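Local coordinates for protein shikimate dehydrogenase (NADP(+)) (Peptoclostridium difficile, PDB 5DZS) that probably catalyses the reversible NADPH-linked reduction of 3-dehydroshikimate to shikimate, the fourth step of chorismate biosynthesis, at residues T100-I114 with K228-K242. Residues are numbered along the deposited sequence; the frame is centred on the assembly and turned at random. Where two conformers were deposited one is given.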
loop_
_atom_site.group_PDB
_atom_site.type_symbol
_atom_site.label_atom_id
_atom_site.label_comp_id
_atom_site.label_asym_id
_atom_site.label_seq_id
_atom_site.Cartn_x
_atom_site.Cartn_y
_atom_site.Cartn_z
ATOM N N THR B 100 -3.297 -1.565 10.687
ATOM C CA THR B 100 -2.632 -2.819 10.495
ATOM C C THR B 100 -3.068 -3.887 11.533
ATOM O O THR B 100 -2.469 -4.986 11.538
ATOM C CB THR B 100 -1.186 -2.626 10.686
ATOM O OG1 THR B 100 -1.001 -2.268 12.076
ATOM C CG2 THR B 100 -0.616 -1.549 9.718
ATOM N N ASP B 101 -4.072 -3.621 12.392
ATOM C CA ASP B 101 -4.483 -4.626 13.424
ATOM C C ASP B 101 -5.011 -5.958 12.864
ATOM O O ASP B 101 -4.682 -7.038 13.406
ATOM C CB ASP B 101 -5.510 -4.054 14.440
ATOM C CG ASP B 101 -4.860 -3.244 15.559
ATOM O OD1 ASP B 101 -3.641 -3.366 15.764
ATOM O OD2 ASP B 101 -5.589 -2.499 16.265
ATOM N N TYR B 102 -5.865 -5.915 11.845
ATOM C CA TYR B 102 -6.372 -7.147 11.224
ATOM C C TYR B 102 -5.187 -7.916 10.620
ATOM O O TYR B 102 -5.065 -9.122 10.817
ATOM C CB TYR B 102 -7.431 -6.803 10.158
ATOM C CG TYR B 102 -8.144 -7.938 9.458
ATOM C CD1 TYR B 102 -7.516 -8.672 8.443
ATOM C CD2 TYR B 102 -9.470 -8.209 9.726
ATOM C CE1 TYR B 102 -8.177 -9.676 7.772
ATOM C CE2 TYR B 102 -10.146 -9.209 9.044
ATOM C CZ TYR B 102 -9.485 -9.939 8.068
ATOM O OH TYR B 102 -10.159 -10.929 7.394
ATOM N N PHE B 103 -4.321 -7.215 9.891
ATOM C CA PHE B 103 -3.140 -7.839 9.275
ATOM C C PHE B 103 -2.217 -8.532 10.279
ATOM O O PHE B 103 -1.819 -9.697 10.068
ATOM C CB PHE B 103 -2.335 -6.821 8.457
ATOM C CG PHE B 103 -0.967 -7.306 8.113
ATOM C CD1 PHE B 103 -0.749 -8.053 6.961
ATOM C CD2 PHE B 103 0.087 -7.094 8.976
ATOM C CE1 PHE B 103 0.518 -8.542 6.668
ATOM C CE2 PHE B 103 1.346 -7.585 8.691
ATOM C CZ PHE B 103 1.559 -8.313 7.535
ATOM N N GLY B 104 -1.910 -7.844 11.384
ATOM C CA GLY B 104 -1.027 -8.383 12.410
ATOM C C GLY B 104 -1.622 -9.607 13.083
ATOM O O GLY B 104 -0.882 -10.549 13.411
ATOM N N LEU B 105 -2.938 -9.595 13.321
ATOM C CA LEU B 105 -3.614 -10.744 13.928
ATOM C C LEU B 105 -3.516 -11.949 12.982
ATOM O O LEU B 105 -3.152 -13.051 13.401
ATOM C CB LEU B 105 -5.087 -10.439 14.219
ATOM C CG LEU B 105 -5.393 -9.448 15.348
ATOM C CD1 LEU B 105 -6.779 -8.839 15.177
ATOM C CD2 LEU B 105 -5.252 -10.129 16.701
ATOM N N ASP B 106 -3.814 -11.714 11.703
ATOM C CA ASP B 106 -3.764 -12.779 10.707
ATOM C C ASP B 106 -2.378 -13.415 10.722
ATOM O O ASP B 106 -2.232 -14.630 10.747
ATOM C CB ASP B 106 -4.075 -12.241 9.319
ATOM C CG ASP B 106 -3.970 -13.302 8.252
ATOM O OD1 ASP B 106 -4.760 -14.257 8.285
ATOM O OD2 ASP B 106 -3.107 -13.173 7.368
ATOM N N SER B 107 -1.364 -12.567 10.708
ATOM C CA SER B 107 0.030 -12.987 10.744
ATOM C C SER B 107 0.369 -13.866 11.964
ATOM O O SER B 107 0.967 -14.957 11.818
ATOM C CB SER B 107 0.905 -11.735 10.759
ATOM O OG SER B 107 2.270 -12.068 10.763
ATOM N N MET B 108 -0.022 -13.377 13.145
ATOM C CA MET B 108 0.188 -14.039 14.448
ATOM C C MET B 108 -0.495 -15.412 14.514
ATOM O O MET B 108 0.073 -16.376 15.026
ATOM C CB MET B 108 -0.362 -13.135 15.566
ATOM C CG MET B 108 -0.387 -13.747 16.968
ATOM S SD MET B 108 -1.209 -12.711 18.223
ATOM C CE MET B 108 -2.894 -12.722 17.621
ATOM N N PHE B 109 -1.723 -15.479 14.016
ATOM C CA PHE B 109 -2.502 -16.734 14.007
ATOM C C PHE B 109 -1.877 -17.770 13.084
ATOM O O PHE B 109 -1.809 -18.949 13.430
ATOM C CB PHE B 109 -3.964 -16.493 13.634
ATOM C CG PHE B 109 -4.822 -16.079 14.794
ATOM C CD1 PHE B 109 -4.836 -14.771 15.230
ATOM C CD2 PHE B 109 -5.624 -17.000 15.443
ATOM C CE1 PHE B 109 -5.634 -14.381 16.288
ATOM C CE2 PHE B 109 -6.421 -16.621 16.517
ATOM C CZ PHE B 109 -6.430 -15.308 16.932
ATOM N N LYS B 110 -1.407 -17.338 11.920
ATOM C CA LYS B 110 -0.744 -18.251 10.992
ATOM C C LYS B 110 0.552 -18.769 11.585
ATOM O O LYS B 110 0.851 -19.949 11.497
ATOM C CB LYS B 110 -0.442 -17.564 9.660
ATOM C CG LYS B 110 -1.666 -17.288 8.814
ATOM C CD LYS B 110 -1.301 -16.436 7.616
ATOM C CE LYS B 110 -2.498 -16.201 6.714
ATOM N NZ LYS B 110 -2.230 -15.100 5.755
ATOM N N MET B 111 1.317 -17.886 12.205
ATOM C CA MET B 111 2.596 -18.272 12.784
ATOM C C MET B 111 2.391 -19.294 13.909
ATOM O O MET B 111 3.140 -20.269 14.011
ATOM C CB MET B 111 3.342 -17.018 13.266
ATOM C CG MET B 111 4.657 -17.261 13.989
ATOM S SD MET B 111 4.449 -17.832 15.687
ATOM C CE MET B 111 3.562 -16.453 16.434
ATOM N N ALA B 112 1.360 -19.073 14.725
ATOM C CA ALA B 112 1.045 -19.951 15.845
ATOM C C ALA B 112 0.231 -21.186 15.417
ATOM O O ALA B 112 -0.119 -22.013 16.258
ATOM C CB ALA B 112 0.291 -19.168 16.907
ATOM N N ASN B 113 -0.068 -21.315 14.125
ATOM C CA ASN B 113 -0.842 -22.455 13.623
ATOM C C ASN B 113 -2.191 -22.580 14.324
ATOM O O ASN B 113 -2.574 -23.672 14.752
ATOM C CB ASN B 113 -0.058 -23.772 13.781
ATOM C CG ASN B 113 1.305 -23.737 13.109
ATOM O OD1 ASN B 113 2.316 -24.097 13.717
ATOM N ND2 ASN B 113 1.344 -23.298 11.857
ATOM N N ILE B 114 -2.909 -21.466 14.443
ATOM C CA ILE B 114 -4.226 -21.459 15.068
ATOM C C ILE B 114 -5.286 -21.147 14.007
ATOM O O ILE B 114 -5.356 -20.023 13.486
ATOM C CB ILE B 114 -4.322 -20.425 16.209
ATOM C CG1 ILE B 114 -3.279 -20.703 17.293
ATOM C CG2 ILE B 114 -5.719 -20.443 16.819
ATOM C CD1 ILE B 114 -3.122 -19.572 18.289
ATOM N N LYS B 228 -2.460 -23.716 25.539
ATOM C CA LYS B 228 -1.676 -23.123 24.456
ATOM C C LYS B 228 -1.706 -21.609 24.658
ATOM O O LYS B 228 -2.773 -21.036 24.852
ATOM C CB LYS B 228 -2.247 -23.521 23.091
ATOM C CG LYS B 228 -1.475 -22.984 21.896
ATOM C CD LYS B 228 -1.989 -23.587 20.596
ATOM C CE LYS B 228 -1.410 -22.899 19.366
ATOM N NZ LYS B 228 0.079 -22.863 19.346
ATOM N N THR B 229 -0.535 -20.978 24.662
ATOM C CA THR B 229 -0.434 -19.524 24.847
ATOM C C THR B 229 0.351 -18.849 23.735
ATOM O O THR B 229 1.216 -19.453 23.113
ATOM C CB THR B 229 0.271 -19.162 26.164
ATOM O OG1 THR B 229 1.596 -19.718 26.175
ATOM C CG2 THR B 229 -0.518 -19.661 27.350
ATOM N N CYS B 230 0.052 -17.570 23.512
ATOM C CA CYS B 230 0.722 -16.784 22.492
ATOM C C CYS B 230 0.726 -15.336 22.960
ATOM O O CYS B 230 -0.340 -14.818 23.316
ATOM C CB CYS B 230 -0.044 -16.923 21.181
ATOM S SG CYS B 230 0.678 -16.049 19.787
ATOM N N ASP B 231 1.903 -14.694 22.984
ATOM C CA ASP B 231 1.996 -13.279 23.389
ATOM C C ASP B 231 1.932 -12.363 22.175
ATOM O O ASP B 231 1.768 -12.824 21.045
ATOM C CB ASP B 231 3.195 -12.975 24.318
ATOM C CG ASP B 231 4.558 -13.038 23.628
ATOM O OD1 ASP B 231 4.663 -12.818 22.405
ATOM O OD2 ASP B 231 5.550 -13.267 24.353
ATOM N N GLY B 232 2.015 -11.065 22.413
ATOM C CA GLY B 232 1.805 -10.127 21.322
ATOM C C GLY B 232 3.006 -9.726 20.515
ATOM O O GLY B 232 2.853 -8.967 19.565
ATOM N N LEU B 233 4.189 -10.254 20.842
ATOM C CA LEU B 233 5.407 -9.744 20.181
ATOM C C LEU B 233 5.443 -9.946 18.670
ATOM O O LEU B 233 5.805 -9.029 17.927
ATOM C CB LEU B 233 6.671 -10.306 20.832
ATOM C CG LEU B 233 7.998 -9.751 20.300
ATOM C CD1 LEU B 233 8.101 -8.232 20.453
ATOM C CD2 LEU B 233 9.159 -10.441 21.004
ATOM N N TYR B 234 5.068 -11.120 18.188
ATOM C CA TYR B 234 5.135 -11.349 16.747
ATOM C C TYR B 234 4.258 -10.346 15.998
ATOM O O TYR B 234 4.632 -9.824 14.949
ATOM C CB TYR B 234 4.729 -12.795 16.413
ATOM C CG TYR B 234 5.097 -13.242 15.027
ATOM C CD1 TYR B 234 6.385 -13.679 14.750
ATOM C CD2 TYR B 234 4.170 -13.236 13.991
ATOM C CE1 TYR B 234 6.737 -14.102 13.490
ATOM C CE2 TYR B 234 4.523 -13.665 12.715
ATOM C CZ TYR B 234 5.803 -14.095 12.478
ATOM O OH TYR B 234 6.216 -14.538 11.230
ATOM N N MET B 235 3.076 -10.090 16.541
ATOM C CA MET B 235 2.151 -9.143 15.948
ATOM C C MET B 235 2.753 -7.744 15.971
ATOM O O MET B 235 2.657 -6.992 15.001
ATOM C CB MET B 235 0.815 -9.177 16.678
ATOM C CG MET B 235 -0.168 -8.147 16.209
ATOM S SD MET B 235 -1.764 -8.559 16.919
ATOM C CE MET B 235 -2.706 -7.098 16.471
ATOM N N LEU B 236 3.395 -7.386 17.073
ATOM C CA LEU B 236 4.006 -6.058 17.148
ATOM C C LEU B 236 5.077 -5.864 16.063
ATOM O O LEU B 236 5.217 -4.799 15.479
ATOM C CB LEU B 236 4.623 -5.803 18.526
ATOM C CG LEU B 236 3.650 -5.640 19.691
ATOM C CD1 LEU B 236 4.413 -5.465 20.990
ATOM C CD2 LEU B 236 2.701 -4.465 19.465
ATOM N N VAL B 237 5.883 -6.882 15.820
ATOM C CA VAL B 237 6.916 -6.770 14.803
ATOM C C VAL B 237 6.268 -6.715 13.414
ATOM O O VAL B 237 6.651 -5.905 12.567
ATOM C CB VAL B 237 7.937 -7.928 14.913
ATOM C CG1 VAL B 237 8.975 -7.797 13.812
ATOM C CG2 VAL B 237 8.621 -7.916 16.262
ATOM N N GLY B 238 5.291 -7.575 13.161
ATOM C CA GLY B 238 4.619 -7.537 11.855
ATOM C C GLY B 238 3.958 -6.215 11.576
ATOM O O GLY B 238 4.050 -5.702 10.449
ATOM N N GLN B 239 3.278 -5.668 12.581
ATOM C CA GLN B 239 2.635 -4.353 12.400
ATOM C C GLN B 239 3.656 -3.248 12.148
ATOM O O GLN B 239 3.400 -2.301 11.368
ATOM C CB GLN B 239 1.819 -4.032 13.605
ATOM C CG GLN B 239 0.648 -4.928 13.724
ATOM C CD GLN B 239 -0.197 -4.529 14.903
ATOM O OE1 GLN B 239 0.251 -4.545 16.074
ATOM N NE2 GLN B 239 -1.426 -4.154 14.615
ATOM N N ALA B 240 4.825 -3.313 12.773
ATOM C CA ALA B 240 5.846 -2.300 12.544
ATOM C C ALA B 240 6.300 -2.350 11.078
ATOM O O ALA B 240 6.464 -1.320 10.405
ATOM C CB ALA B 240 7.035 -2.460 13.475
ATOM N N ILE B 241 6.503 -3.571 10.570
ATOM C CA ILE B 241 6.950 -3.758 9.187
ATOM C C ILE B 241 5.871 -3.303 8.198
ATOM O O ILE B 241 6.183 -2.595 7.219
ATOM C CB ILE B 241 7.405 -5.218 8.967
ATOM C CG1 ILE B 241 8.693 -5.465 9.762
ATOM C CG2 ILE B 241 7.620 -5.525 7.485
ATOM C CD1 ILE B 241 9.084 -6.929 9.873
ATOM N N LYS B 242 4.618 -3.650 8.450
ATOM C CA LYS B 242 3.543 -3.193 7.585
ATOM C C LYS B 242 3.452 -1.664 7.593
ATOM O O LYS B 242 3.235 -1.038 6.555
ATOM C CB LYS B 242 2.213 -3.833 8.006
ATOM C CG LYS B 242 1.037 -3.476 7.120
ATOM C CD LYS B 242 1.194 -3.961 5.687
ATOM C CE LYS B 242 1.276 -5.477 5.541
ATOM N NZ LYS B 242 1.467 -5.975 4.134
HETATM O O HOH W 1 0.848 -0.520 12.593
HETATM O O HOH W 2 3.000 -10.260 12.538
#
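Gln239 donates from NE2 to Asp101 OD1 over 2.6 Å, using the anti lone pair of that oxygen, which lies in the plane of the amide. The other carboxylate oxygen, OD2, forms a salt bridge with Lys65, the predicted proton acceptor, within the probable shikimate site; NE2 also makes a weak bond to Thr100 O. Another weak bond joins Lys228 NZ to Ala112 O (3.2 Å). One turn beyond Gln239, Lys242 bends at chi2 and chi3 (both 63°) and lays CE over the Phe103 ring, 3.4 Å from its centroid. Lys242 NZ sits off-centre above the ring as a cation-pi partner and pairs with Asp249 of the second subunit. Gly104 lets the helix axes approach to 8.5 Å, and the extended Met235 fits as a knob among Asp101, Gly104, Leu105 and Met108. A water bridges Ser107 OG and Tyr234 O, while Met111 lies over one face of the Tyr234 ring, CG 3.7 Å from the centroid and SD farther out; Cys230 SG packs on Met108 CG. Helix 101-111, following substrate-domain strand 94-98, crosses helix 233-242 at 133° where the two domains meet, between helices 128-139 and 255-268, while strand 228-230 continues the parallel nucleotide-binding sheet beside strand 205-208.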